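Local coordinates for protein beta-lactamase Mb2281c (Mycobacterium bovis, PDB 3I7J) that is probably a serine hydrolase of the beta-lactamase family, likely acting on beta-lactams or related substrates, with its natural substrate not established, at residues Ala39-Pro44 and Gly232-Asp237; Thr95-Ser100 and Thr178-Pro183; Val158-Leu163 and Asp241-Val246; Ala171-Asp176 and Trp200-Glu205. One frame throughout, in Å; residues are numbered along the deposited sequence.

Interaction 1 (Ala39-Pro44 and Gly232-Asp237)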
loop_
_atom_site.group_PDB
_atom_site.type_symbol
_atom_site.label_atom_id
_atom_site.label_comp_id
_atom_site.label_asym_id
_atom_site.label_seq_id
_atom_site.Cartn_x
_atom_site.Cartn_y
_atom_site.Cartn_z
ATOM N N ALA A 39 1.377 3.896 9.293
ATOM C CA ALA A 39 1.178 2.511 9.706
ATOM C C ALA A 39 1.380 1.664 8.444
ATOM O O ALA A 39 2.324 1.906 7.697
ATOM C CB ALA A 39 -0.233 2.306 10.287
ATOM N N SER A 40 0.495 0.703 8.190
ATOM C CA SER A 40 0.628 -0.166 7.016
ATOM C C SER A 40 0.534 0.511 5.651
ATOM O O SER A 40 0.735 -0.132 4.620
ATOM C CB SER A 40 -0.389 -1.306 7.079
ATOM O OG SER A 40 0.013 -2.271 8.024
ATOM N N VAL A 41 0.202 1.796 5.626
ATOM C CA VAL A 41 0.158 2.479 4.346
ATOM C C VAL A 41 1.629 2.626 3.945
ATOM O O VAL A 41 1.962 3.097 2.854
ATOM C CB VAL A 41 -0.542 3.861 4.455
ATOM C CG1 VAL A 41 -0.476 4.606 3.122
ATOM C CG2 VAL A 41 -2.014 3.655 4.847
ATOM N N THR A 42 2.508 2.209 4.853
ATOM C CA THR A 42 3.942 2.234 4.617
ATOM C C THR A 42 4.277 1.186 3.563
ATOM O O THR A 42 5.121 1.407 2.700
ATOM C CB THR A 42 4.750 1.857 5.895
ATOM O OG1 THR A 42 4.614 2.887 6.880
ATOM C CG2 THR A 42 6.237 1.660 5.562
ATOM N N LYS A 43 3.598 0.048 3.634
ATOM C CA LYS A 43 3.867 -1.057 2.722
ATOM C C LYS A 43 3.943 -0.735 1.237
ATOM O O LYS A 43 4.865 -1.170 0.567
ATOM C CB LYS A 43 2.877 -2.200 2.997
ATOM C CG LYS A 43 3.129 -2.863 4.361
ATOM C CD LYS A 43 2.496 -4.249 4.503
ATOM C CE LYS A 43 2.937 -4.925 5.808
ATOM N NZ LYS A 43 2.466 -4.198 7.041
ATOM N N PRO A 44 2.990 0.042 0.703
ATOM C CA PRO A 44 3.061 0.356 -0.730
ATOM C C PRO A 44 4.360 1.090 -1.083
ATOM O O PRO A 44 4.908 0.918 -2.178
ATOM C CB PRO A 44 1.815 1.217 -0.959
ATOM C CG PRO A 44 0.859 0.701 0.085
ATOM C CD PRO A 44 1.759 0.584 1.301
ATOM N N GLY A 232 -5.593 5.562 8.009
ATOM C CA GLY A 232 -5.293 6.178 6.728
ATOM C C GLY A 232 -5.335 5.114 5.646
ATOM O O GLY A 232 -5.253 3.926 5.949
ATOM N N PHE A 233 -5.475 5.516 4.388
ATOM C CA PHE A 233 -5.509 4.542 3.316
ATOM C C PHE A 233 -5.259 5.157 1.944
ATOM O O PHE A 233 -5.298 6.378 1.764
ATOM C CB PHE A 233 -6.857 3.793 3.297
ATOM C CG PHE A 233 -8.026 4.612 2.778
ATOM C CD1 PHE A 233 -8.138 4.938 1.425
ATOM C CD2 PHE A 233 -9.031 5.027 3.646
ATOM C CE1 PHE A 233 -9.241 5.666 0.949
ATOM C CE2 PHE A 233 -10.132 5.753 3.181
ATOM C CZ PHE A 233 -10.239 6.073 1.832
ATOM N N ILE A 234 -4.994 4.292 0.977
ATOM C CA ILE A 234 -4.786 4.731 -0.381
ATOM C C ILE A 234 -5.248 3.641 -1.329
ATOM O O ILE A 234 -4.918 2.470 -1.158
ATOM C CB ILE A 234 -3.295 5.056 -0.672
ATOM C CG1 ILE A 234 -3.125 5.399 -2.161
ATOM C CG2 ILE A 234 -2.398 3.861 -0.316
ATOM C CD1 ILE A 234 -1.716 5.897 -2.521
ATOM N N TRP A 235 -6.067 4.023 -2.297
ATOM C CA TRP A 235 -6.492 3.079 -3.305
ATOM C C TRP A 235 -6.396 3.764 -4.648
ATOM O O TRP A 235 -6.524 4.987 -4.759
ATOM C CB TRP A 235 -7.903 2.502 -3.047
ATOM C CG TRP A 235 -9.075 3.455 -2.969
ATOM C CD1 TRP A 235 -9.851 3.696 -1.867
ATOM C CD2 TRP A 235 -9.678 4.184 -4.045
ATOM N NE1 TRP A 235 -10.900 4.518 -2.194
ATOM C CE2 TRP A 235 -10.820 4.833 -3.525
ATOM C CE3 TRP A 235 -9.370 4.348 -5.403
ATOM C CZ2 TRP A 235 -11.658 5.639 -4.317
ATOM C CZ3 TRP A 235 -10.199 5.147 -6.189
ATOM C CH2 TRP A 235 -11.330 5.780 -5.643
ATOM N N VAL A 236 -6.121 2.950 -5.656
ATOM C CA VAL A 236 -5.967 3.397 -7.029
ATOM C C VAL A 236 -6.875 2.474 -7.811
ATOM O O VAL A 236 -6.755 1.258 -7.707
ATOM C CB VAL A 236 -4.512 3.190 -7.505
ATOM C CG1 VAL A 236 -4.319 3.766 -8.899
ATOM C CG2 VAL A 236 -3.551 3.831 -6.512
ATOM N N ASP A 237 -7.796 3.037 -8.579
ATOM C CA ASP A 237 -8.708 2.210 -9.352
ATOM C C ASP A 237 -8.338 2.379 -10.826
ATOM O O ASP A 237 -8.632 3.407 -11.422
ATOM C CB ASP A 237 -10.149 2.665 -9.092
ATOM C CG ASP A 237 -11.173 1.725 -9.684
ATOM O OD1 ASP A 237 -10.926 1.215 -10.799
ATOM O OD2 ASP A 237 -12.230 1.513 -9.045
#
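The flat peptide group joining Gly232 to Phe233 receives Val41 on one face: methyl CG2 of Val41 stands above the peptide plane, 3.4 Å from Gly232 O. The same methyl lies 3.9 Å from Phe233 CA. The Phe233 ring departs from the other side of the strand and meets Trp260 edge-to-face. The two branches of Val41 divide the work. CG1, anti to the backbone N (chi1 175°), turns along the strand and packs against CG2 of Ile234 at 4.0 Å. Val41 lies within an apparent SxxK pattern, Ser40 to Lys43, at the start of helix 42-56, the arrangement that carries the nucleophile in serine beta-lactamases and penicillin-binding proteins; the role is inferred here. The hydroxyl of Ser40 and the amine of Lys43 both bond to Tyr99 OH, and Lys43 NZ also reaches Gly146 O. At the entry to the helix, Thr42 OG1 donates to Ala39 O over 2.6 Å, lying in the carbonyl plane, while it also meets Ala149 N. Pro44, next in the helix, packs on Phe159 of helix 153-164 and His226 of strand 224-228.

Interaction 2 (Thr95-Ser100 and Thr178-Pro183)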
loop_
_atom_site.group_PDB
_atom_site.type_symbol
_atom_site.label_atom_id
_atom_site.label_comp_id
_atom_site.label_asym_id
_atom_site.label_seq_id
_atom_site.Cartn_x
_atom_site.Cartn_y
_atom_site.Cartn_z
ATOM N N THR A 95 1.817 -21.676 0.113
ATOM C CA THR A 95 0.628 -22.456 0.427
ATOM C C THR A 95 -0.446 -21.605 1.084
ATOM O O THR A 95 -1.634 -21.817 0.860
ATOM C CB THR A 95 0.961 -23.617 1.371
ATOM O OG1 THR A 95 1.344 -23.097 2.654
ATOM C CG2 THR A 95 2.105 -24.440 0.799
ATOM N N ARG A 96 -0.030 -20.648 1.904
ATOM C CA ARG A 96 -0.992 -19.792 2.571
ATOM C C ARG A 96 -0.717 -18.309 2.402
ATOM O O ARG A 96 0.416 -17.877 2.193
ATOM C CB ARG A 96 -1.069 -20.118 4.069
ATOM C CG ARG A 96 -1.845 -21.385 4.378
ATOM C CD ARG A 96 -2.451 -21.346 5.772
ATOM N NE ARG A 96 -1.455 -21.513 6.823
ATOM C CZ ARG A 96 -1.706 -21.354 8.120
ATOM N NH1 ARG A 96 -2.926 -21.018 8.524
ATOM N NH2 ARG A 96 -0.739 -21.539 9.012
ATOM N N ARG A 97 -1.785 -17.531 2.483
ATOM C CA ARG A 97 -1.678 -16.100 2.386
ATOM C C ARG A 97 -1.923 -15.521 3.758
ATOM O O ARG A 97 -3.053 -15.538 4.246
ATOM C CB ARG A 97 -2.717 -15.550 1.417
ATOM C CG ARG A 97 -2.844 -14.037 1.418
ATOM C CD ARG A 97 -3.048 -13.525 -0.005
ATOM N NE ARG A 97 -1.791 -13.386 -0.704
ATOM C CZ ARG A 97 -1.632 -13.478 -2.021
ATOM N NH1 ARG A 97 -2.659 -13.717 -2.827
ATOM N NH2 ARG A 97 -0.421 -13.324 -2.526
HETATM N N MSE A 98 -0.875 -15.044 4.412
HETATM C CA MSE A 98 -1.088 -14.416 5.701
HETATM C C MSE A 98 -0.289 -13.132 5.815
HETATM O O MSE A 98 0.941 -13.112 5.718
HETATM C CB MSE A 98 -0.809 -15.387 6.856
HETATM C CG MSE A 98 0.608 -15.808 7.112
HETATM SE SE MSE A 98 0.675 -17.113 8.620
HETATM C CE MSE A 98 0.435 -18.734 7.566
ATOM N N TYR A 99 -1.034 -12.049 5.974
ATOM C CA TYR A 99 -0.472 -10.716 6.091
ATOM C C TYR A 99 0.653 -10.748 7.109
ATOM O O TYR A 99 0.494 -11.320 8.180
ATOM C CB TYR A 99 -1.560 -9.750 6.545
ATOM C CG TYR A 99 -1.127 -8.309 6.563
ATOM C CD1 TYR A 99 -0.814 -7.646 5.377
ATOM C CD2 TYR A 99 -1.052 -7.599 7.760
ATOM C CE1 TYR A 99 -0.442 -6.304 5.384
ATOM C CE2 TYR A 99 -0.682 -6.256 7.778
ATOM C CZ TYR A 99 -0.381 -5.617 6.590
ATOM O OH TYR A 99 -0.034 -4.290 6.604
ATOM N N SER A 100 1.796 -10.148 6.781
ATOM C CA SER A 100 2.921 -10.156 7.710
ATOM C C SER A 100 3.787 -8.906 7.710
ATOM O O SER A 100 4.210 -8.427 6.654
ATOM C CB SER A 100 3.817 -11.366 7.433
ATOM O OG SER A 100 4.979 -11.327 8.244
ATOM N N THR A 178 0.543 -5.057 -9.916
ATOM C CA THR A 178 -0.892 -4.884 -9.701
ATOM C C THR A 178 -1.698 -6.107 -10.135
ATOM O O THR A 178 -2.915 -6.036 -10.306
ATOM C CB THR A 178 -1.432 -3.629 -10.425
ATOM O OG1 THR A 178 -1.060 -3.668 -11.808
ATOM C CG2 THR A 178 -0.875 -2.373 -9.774
ATOM N N THR A 179 -1.007 -7.227 -10.317
ATOM C CA THR A 179 -1.652 -8.480 -10.695
ATOM C C THR A 179 -1.561 -9.421 -9.503
ATOM O O THR A 179 -0.551 -9.439 -8.789
ATOM C CB THR A 179 -0.953 -9.151 -11.889
ATOM O OG1 THR A 179 -1.072 -8.311 -13.039
ATOM C CG2 THR A 179 -1.584 -10.504 -12.185
ATOM N N VAL A 180 -2.608 -10.206 -9.290
ATOM C CA VAL A 180 -2.609 -11.124 -8.173
ATOM C C VAL A 180 -1.470 -12.137 -8.270
ATOM O O VAL A 180 -1.276 -12.805 -9.284
ATOM C CB VAL A 180 -3.982 -11.854 -8.032
ATOM C CG1 VAL A 180 -4.338 -12.567 -9.321
ATOM C CG2 VAL A 180 -3.927 -12.838 -6.862
ATOM N N GLN A 181 -0.707 -12.205 -7.188
ATOM C CA GLN A 181 0.435 -13.088 -7.060
ATOM C C GLN A 181 0.002 -14.257 -6.179
ATOM O O GLN A 181 -0.559 -14.042 -5.104
ATOM C CB GLN A 181 1.568 -12.317 -6.387
ATOM C CG GLN A 181 1.954 -11.026 -7.108
ATOM C CD GLN A 181 2.669 -11.304 -8.413
ATOM O OE1 GLN A 181 3.544 -12.157 -8.472
ATOM N NE2 GLN A 181 2.310 -10.574 -9.460
ATOM N N PHE A 182 0.265 -15.483 -6.622
ATOM C CA PHE A 182 -0.144 -16.668 -5.865
ATOM C C PHE A 182 -1.672 -16.613 -5.710
ATOM O O PHE A 182 -2.198 -16.515 -4.605
ATOM C CB PHE A 182 0.519 -16.683 -4.487
ATOM C CG PHE A 182 2.022 -16.666 -4.531
ATOM C CD1 PHE A 182 2.747 -17.833 -4.799
ATOM C CD2 PHE A 182 2.716 -15.478 -4.306
ATOM C CE1 PHE A 182 4.150 -17.817 -4.842
ATOM C CE2 PHE A 182 4.112 -15.441 -4.346
ATOM C CZ PHE A 182 4.837 -16.614 -4.615
ATOM N N PRO A 183 -2.404 -16.665 -6.833
ATOM C CA PRO A 183 -3.869 -16.620 -6.841
ATOM C C PRO A 183 -4.491 -17.860 -6.215
ATOM O O PRO A 183 -3.859 -18.915 -6.153
ATOM C CB PRO A 183 -4.191 -16.522 -8.327
ATOM C CG PRO A 183 -3.116 -17.376 -8.933
ATOM C CD PRO A 183 -1.890 -16.856 -8.202
#
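Arg97 reaches from the loop 95-100 to the loop 178-183, crossing a gap in which its CA lies 8.4 Å from that of Phe182. CB sets the direction: CG stands anti to the backbone N (chi1 170°), and bends at chi2 and chi3 then turn CD near Trp200 CB and bring the guanidinium against the second loop; the side chain also touches Thr79. The flat group meets Gln181 O at its edge. NH2 makes the stronger bond, 2.7 Å to Gln181 O with an N-H...O angle of 155°; the oxygen is only 10° out of the guanidinium plane, although the donor is tilted from the carbonyl plane. NH1 adds a weak bond to the same Gln181 O at 3.1 Å, and sits 4.3 Å from the Val180 CG2 methyl. NH2 has a second acceptor in Ala77 O and lies 4.0 Å from Phe182 CB. The amide of Gln181 turns away from the arginine: NE2 donates to Thr179 O at 3.2 Å, from above the carbonyl plane, and OE1 accepts from Arg73. The contact thus joins two irregular loops of the helical part of the fold. Gln181 O is a neutral acceptor bound by one good and one weak N-H; together with Ala77 O, this pairing would limit the rotation of the guanidinium, and no charge is neutralised between the segments.

Interaction 3 (Val158-Leu163 and Asp241-Val246)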
loop_
_atom_site.group_PDB
_atom_site.type_symbol
_atom_site.label_atom_id
_atom_site.label_comp_id
_atom_site.label_asym_id
_atom_site.label_seq_id
_atom_site.Cartn_x
_atom_site.Cartn_y
_atom_site.Cartn_z
ATOM N N VAL A 158 1.325 12.574 -4.872
ATOM C CA VAL A 158 2.335 12.422 -5.911
ATOM C C VAL A 158 2.575 10.926 -6.128
ATOM O O VAL A 158 2.691 10.462 -7.263
ATOM C CB VAL A 158 3.669 13.094 -5.491
ATOM C CG1 VAL A 158 4.751 12.812 -6.522
ATOM C CG2 VAL A 158 3.469 14.602 -5.335
ATOM N N PHE A 159 2.640 10.173 -5.031
ATOM C CA PHE A 159 2.858 8.731 -5.104
ATOM C C PHE A 159 1.721 8.084 -5.885
ATOM O O PHE A 159 1.957 7.274 -6.788
ATOM C CB PHE A 159 2.949 8.125 -3.697
ATOM C CG PHE A 159 3.376 6.682 -3.690
ATOM C CD1 PHE A 159 4.631 6.306 -4.175
ATOM C CD2 PHE A 159 2.527 5.697 -3.208
ATOM C CE1 PHE A 159 5.035 4.967 -4.179
ATOM C CE2 PHE A 159 2.922 4.356 -3.209
ATOM C CZ PHE A 159 4.184 3.991 -3.698
ATOM N N ALA A 160 0.489 8.461 -5.551
ATOM C CA ALA A 160 -0.686 7.923 -6.241
ATOM C C ALA A 160 -0.563 8.179 -7.743
ATOM O O ALA A 160 -1.060 7.399 -8.557
ATOM C CB ALA A 160 -1.963 8.576 -5.697
ATOM N N GLY A 161 0.102 9.276 -8.101
ATOM C CA GLY A 161 0.285 9.595 -9.504
ATOM C C GLY A 161 1.153 8.545 -10.175
ATOM O O GLY A 161 0.917 8.146 -11.318
ATOM N N ASP A 162 2.163 8.083 -9.447
ATOM C CA ASP A 162 3.077 7.075 -9.960
ATOM C C ASP A 162 2.350 5.735 -10.078
ATOM O O ASP A 162 2.681 4.910 -10.931
ATOM C CB ASP A 162 4.280 6.945 -9.025
ATOM C CG ASP A 162 5.404 6.142 -9.631
ATOM O OD1 ASP A 162 5.978 6.597 -10.639
ATOM O OD2 ASP A 162 5.718 5.057 -9.105
ATOM N N LEU A 163 1.353 5.519 -9.225
ATOM C CA LEU A 163 0.590 4.268 -9.257
ATOM C C LEU A 163 -0.452 4.266 -10.380
ATOM O O LEU A 163 -0.934 3.214 -10.794
ATOM C CB LEU A 163 -0.102 4.042 -7.907
ATOM C CG LEU A 163 0.834 3.896 -6.704
ATOM C CD1 LEU A 163 0.029 3.673 -5.417
ATOM C CD2 LEU A 163 1.773 2.725 -6.948
ATOM N N ASP A 241 -9.630 4.930 -13.283
ATOM C CA ASP A 241 -8.426 5.725 -13.521
ATOM C C ASP A 241 -8.474 6.875 -12.517
ATOM O O ASP A 241 -8.359 8.047 -12.879
ATOM C CB ASP A 241 -8.403 6.264 -14.962
ATOM C CG ASP A 241 -6.991 6.520 -15.477
ATOM O OD1 ASP A 241 -6.029 5.945 -14.920
ATOM O OD2 ASP A 241 -6.834 7.280 -16.458
ATOM N N LEU A 242 -8.667 6.525 -11.251
ATOM C CA LEU A 242 -8.745 7.510 -10.179
ATOM C C LEU A 242 -8.045 6.967 -8.932
ATOM O O LEU A 242 -7.945 5.753 -8.746
ATOM C CB LEU A 242 -10.215 7.795 -9.861
ATOM C CG LEU A 242 -10.772 9.220 -9.890
ATOM C CD1 LEU A 242 -10.345 9.954 -11.146
ATOM C CD2 LEU A 242 -12.290 9.136 -9.803
ATOM N N ALA A 243 -7.567 7.868 -8.080
ATOM C CA ALA A 243 -6.898 7.476 -6.846
ATOM C C ALA A 243 -7.434 8.317 -5.697
ATOM O O ALA A 243 -7.808 9.478 -5.882
ATOM C CB ALA A 243 -5.392 7.674 -6.972
ATOM N N LEU A 244 -7.481 7.729 -4.510
ATOM C CA LEU A 244 -7.960 8.452 -3.344
ATOM C C LEU A 244 -7.020 8.219 -2.188
ATOM O O LEU A 244 -6.657 7.085 -1.893
ATOM C CB LEU A 244 -9.376 7.999 -2.955
ATOM C CG LEU A 244 -9.903 8.522 -1.608
ATOM C CD1 LEU A 244 -9.961 10.045 -1.611
ATOM C CD2 LEU A 244 -11.285 7.935 -1.337
ATOM N N VAL A 245 -6.609 9.306 -1.553
ATOM C CA VAL A 245 -5.726 9.233 -0.402
ATOM C C VAL A 245 -6.451 9.857 0.788
ATOM O O VAL A 245 -6.949 10.980 0.689
ATOM C CB VAL A 245 -4.419 10.029 -0.633
ATOM C CG1 VAL A 245 -3.699 10.224 0.689
ATOM C CG2 VAL A 245 -3.507 9.283 -1.614
ATOM N N VAL A 246 -6.538 9.126 1.895
ATOM C CA VAL A 246 -7.164 9.651 3.105
ATOM C C VAL A 246 -6.293 9.358 4.320
ATOM O O VAL A 246 -5.934 8.208 4.577
ATOM C CB VAL A 246 -8.579 9.056 3.376
ATOM C CG1 VAL A 246 -9.074 9.519 4.746
ATOM C CG2 VAL A 246 -9.571 9.517 2.308
#
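Helix 153-164 passes the face of strand 242-248 at close range, the CA atoms of Ala160 and Ala243 being 6.3 Å apart. At that point each backbone offers a single methyl. The CB atoms of Ala160 and Ala243 meet at 3.8 Å, the Ala243 methyl pointing toward its partner while that of Ala160 aims between Ala243 and the next inward-facing residue of the strand, Val245. There the branch CG2 does the touching, 4.4 Å from Ala160 CB; its place beside the backbone N follows from CG1 standing anti to that atom (chi1 166°). Leu244, between the two, turns to the other face of the sheet, where it lies against Phe233 and Trp235. The alternation is that of a regular strand, and one face of the central antiparallel sheet is thereby packed by a helix, as expected for the alpha/beta part of this family. Phe159 and Leu163 leave the helix on one flank of Ala160, Phe159 toward Pro44 and Leu45 of helix 42-56 and Leu163 onto Val236. The strand begins in a G1 beta bulge, where Asp241 and Leu242 are together opposed to Asp237; Asp241 has a positive phi of 58°, and its carboxylate forms a salt bridge with Arg165 just beyond the helix. Across the contact itself the chemistry is wholly apolar. With neither hydrogen bond nor charge between the segments, the association rests on van der Waals contact, and the close approach is consistent with two alanines facing each other.

Interaction 4 (Ala171-Asp176 and Trp200-Glu205)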
loop_
_atom_site.group_PDB
_atom_site.type_symbol
_atom_site.label_atom_id
_atom_site.label_comp_id
_atom_site.label_asym_id
_atom_site.label_seq_id
_atom_site.Cartn_x
_atom_site.Cartn_y
_atom_site.Cartn_z
ATOM N N ALA A 171 6.287 0.064 -17.030
ATOM C CA ALA A 171 4.878 -0.267 -17.145
ATOM C C ALA A 171 4.664 -1.764 -16.899
ATOM O O ALA A 171 3.639 -2.164 -16.345
ATOM C CB ALA A 171 4.364 0.123 -18.539
ATOM N N GLN A 172 5.628 -2.587 -17.312
ATOM C CA GLN A 172 5.524 -4.036 -17.133
ATOM C C GLN A 172 5.612 -4.453 -15.666
ATOM O O GLN A 172 4.874 -5.328 -15.215
ATOM C CB GLN A 172 6.613 -4.766 -17.927
ATOM C CG GLN A 172 6.496 -6.287 -17.843
ATOM C CD GLN A 172 5.062 -6.760 -18.049
ATOM O OE1 GLN A 172 4.417 -6.401 -19.039
ATOM N NE2 GLN A 172 4.555 -7.562 -17.112
HETATM N N MSE A 173 6.534 -3.847 -14.930
HETATM C CA MSE A 173 6.683 -4.158 -13.519
HETATM C C MSE A 173 5.397 -3.736 -12.796
HETATM O O MSE A 173 4.850 -4.489 -11.987
HETATM C CB MSE A 173 7.894 -3.417 -12.940
HETATM C CG MSE A 173 7.968 -3.421 -11.411
HETATM SE SE MSE A 173 8.007 -5.196 -10.644
HETATM C CE MSE A 173 9.919 -5.445 -10.555
ATOM N N HIS A 174 4.898 -2.544 -13.109
ATOM C CA HIS A 174 3.681 -2.053 -12.460
ATOM C C HIS A 174 2.480 -2.933 -12.767
ATOM O O HIS A 174 1.628 -3.159 -11.902
ATOM C CB HIS A 174 3.377 -0.608 -12.867
ATOM C CG HIS A 174 2.158 -0.042 -12.205
ATOM N ND1 HIS A 174 0.925 0.004 -12.822
ATOM C CD2 HIS A 174 1.977 0.479 -10.968
ATOM C CE1 HIS A 174 0.039 0.531 -11.996
ATOM N NE2 HIS A 174 0.653 0.828 -10.863
ATOM N N ALA A 175 2.408 -3.420 -14.000
ATOM C CA ALA A 175 1.318 -4.299 -14.392
ATOM C C ALA A 175 1.432 -5.577 -13.562
ATOM O O ALA A 175 0.437 -6.105 -13.064
ATOM C CB ALA A 175 1.415 -4.629 -15.879
ATOM N N ASP A 176 2.659 -6.062 -13.411
ATOM C CA ASP A 176 2.919 -7.270 -12.644
ATOM C C ASP A 176 2.613 -7.052 -11.157
ATOM O O ASP A 176 1.998 -7.897 -10.515
ATOM C CB ASP A 176 4.380 -7.696 -12.830
ATOM C CG ASP A 176 4.707 -9.005 -12.122
ATOM O OD1 ASP A 176 5.662 -9.690 -12.531
ATOM O OD2 ASP A 176 4.017 -9.349 -11.150
ATOM N N TRP A 200 -3.589 -10.457 -3.306
ATOM C CA TRP A 200 -2.548 -9.486 -3.042
ATOM C C TRP A 200 -1.630 -9.412 -4.263
ATOM O O TRP A 200 -1.441 -10.403 -4.974
ATOM C CB TRP A 200 -1.760 -9.894 -1.791
ATOM C CG TRP A 200 -1.471 -8.752 -0.852
ATOM C CD1 TRP A 200 -0.486 -7.816 -0.978
ATOM C CD2 TRP A 200 -2.211 -8.401 0.327
ATOM N NE1 TRP A 200 -0.564 -6.901 0.048
ATOM C CE2 TRP A 200 -1.614 -7.236 0.864
ATOM C CE3 TRP A 200 -3.320 -8.958 0.984
ATOM C CZ2 TRP A 200 -2.092 -6.614 2.027
ATOM C CZ3 TRP A 200 -3.794 -8.337 2.143
ATOM C CH2 TRP A 200 -3.178 -7.176 2.649
ATOM N N GLY A 201 -1.078 -8.232 -4.508
ATOM C CA GLY A 201 -0.174 -8.053 -5.630
ATOM C C GLY A 201 1.238 -8.091 -5.086
ATOM O O GLY A 201 1.504 -8.831 -4.138
ATOM N N LEU A 202 2.142 -7.309 -5.670
ATOM C CA LEU A 202 3.521 -7.274 -5.192
ATOM C C LEU A 202 3.692 -6.170 -4.158
ATOM O O LEU A 202 4.361 -5.166 -4.410
ATOM C CB LEU A 202 4.497 -7.043 -6.353
ATOM C CG LEU A 202 4.683 -8.168 -7.374
ATOM C CD1 LEU A 202 5.616 -7.690 -8.485
ATOM C CD2 LEU A 202 5.257 -9.392 -6.690
ATOM N N GLY A 203 3.078 -6.349 -2.994
ATOM C CA GLY A 203 3.198 -5.354 -1.944
ATOM C C GLY A 203 1.957 -4.491 -1.830
ATOM O O GLY A 203 1.751 -3.813 -0.826
ATOM N N PHE A 204 1.131 -4.517 -2.870
ATOM C CA PHE A 204 -0.103 -3.745 -2.890
ATOM C C PHE A 204 -1.284 -4.699 -2.687
ATOM O O PHE A 204 -1.340 -5.760 -3.316
ATOM C CB PHE A 204 -0.292 -3.047 -4.245
ATOM C CG PHE A 204 0.890 -2.220 -4.699
ATOM C CD1 PHE A 204 1.668 -1.509 -3.787
ATOM C CD2 PHE A 204 1.172 -2.092 -6.062
ATOM C CE1 PHE A 204 2.702 -0.680 -4.222
ATOM C CE2 PHE A 204 2.200 -1.267 -6.509
ATOM C CZ PHE A 204 2.967 -0.558 -5.586
ATOM N N GLU A 205 -2.231 -4.344 -1.824
ATOM C CA GLU A 205 -3.386 -5.216 -1.654
ATOM C C GLU A 205 -4.245 -5.020 -2.891
ATOM O O GLU A 205 -4.251 -3.940 -3.481
ATOM C CB GLU A 205 -4.214 -4.835 -0.425
ATOM C CG GLU A 205 -5.233 -5.907 -0.046
ATOM C CD GLU A 205 -6.496 -5.336 0.596
ATOM O OE1 GLU A 205 -6.397 -4.361 1.373
ATOM O OE2 GLU A 205 -7.588 -5.876 0.327
#
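An inverse gamma turn centred on Leu202, in the loop leading into strand 205-206, presents the leucine side chain to helix 171-177. The turn is closed by a weak bond from Gly203 N to Gly201 O, 3.2 Å, and Gly201 N is held more firmly by Phe204 O at 2.8 Å. Branch CD1 of Leu202 makes the two closest side-chain contacts with the helix. It comes within 3.5 Å of Asp176 OD2, the aspartate and leucine side chains running at a slant to each other, and within 4.1 Å of the selenium SE of Met173, a selenomethionine whose chain lies at about a right angle to the leucine. Asp176 reaches this place because CG stands anti to the backbone N (chi1 -177°). Leu202 CG rests 4.1 Å from the backbone oxygen Asp176 O, near the end of the helix, and a backbone hydrogen bond joins Leu202 to Ala177. Leu202 O is taken by Gln51 NE2 of helix 42-56, and Gln51 also packs with Phe204. Since the methyl CD1 offers OD2 no hydrogen bond, the contact rests on dispersion with selenium and hydrocarbon, and the carboxylate finds polar partners outside the leucine, such as the weak bond from Gln181 NE2.

The probable catalytic centre lies where interactions 1 and 2 meet: Tyr99 OH is 2.5 Å from Ser40 OG and 2.5 Å from Lys43 NZ, although the centres of the two contacts are about 17 Å apart. Interactions 1 and 3 share the six-stranded sheet through neighbouring strands 232-237 and 242-248, where Asp237 N probably bonds to Leu242 O at 2.7 Å and Phe233 N to Val246 O. Interaction 4 joins the other three: Gln181 N probably bonds to Trp200 O at 2.9 Å, Phe204 packs on Pro44, and Leu163 CD2 lies 3.7 Å from Phe204 CZ. Interactions 2 and 3 stand on opposite sides of the chain's centre and do not touch.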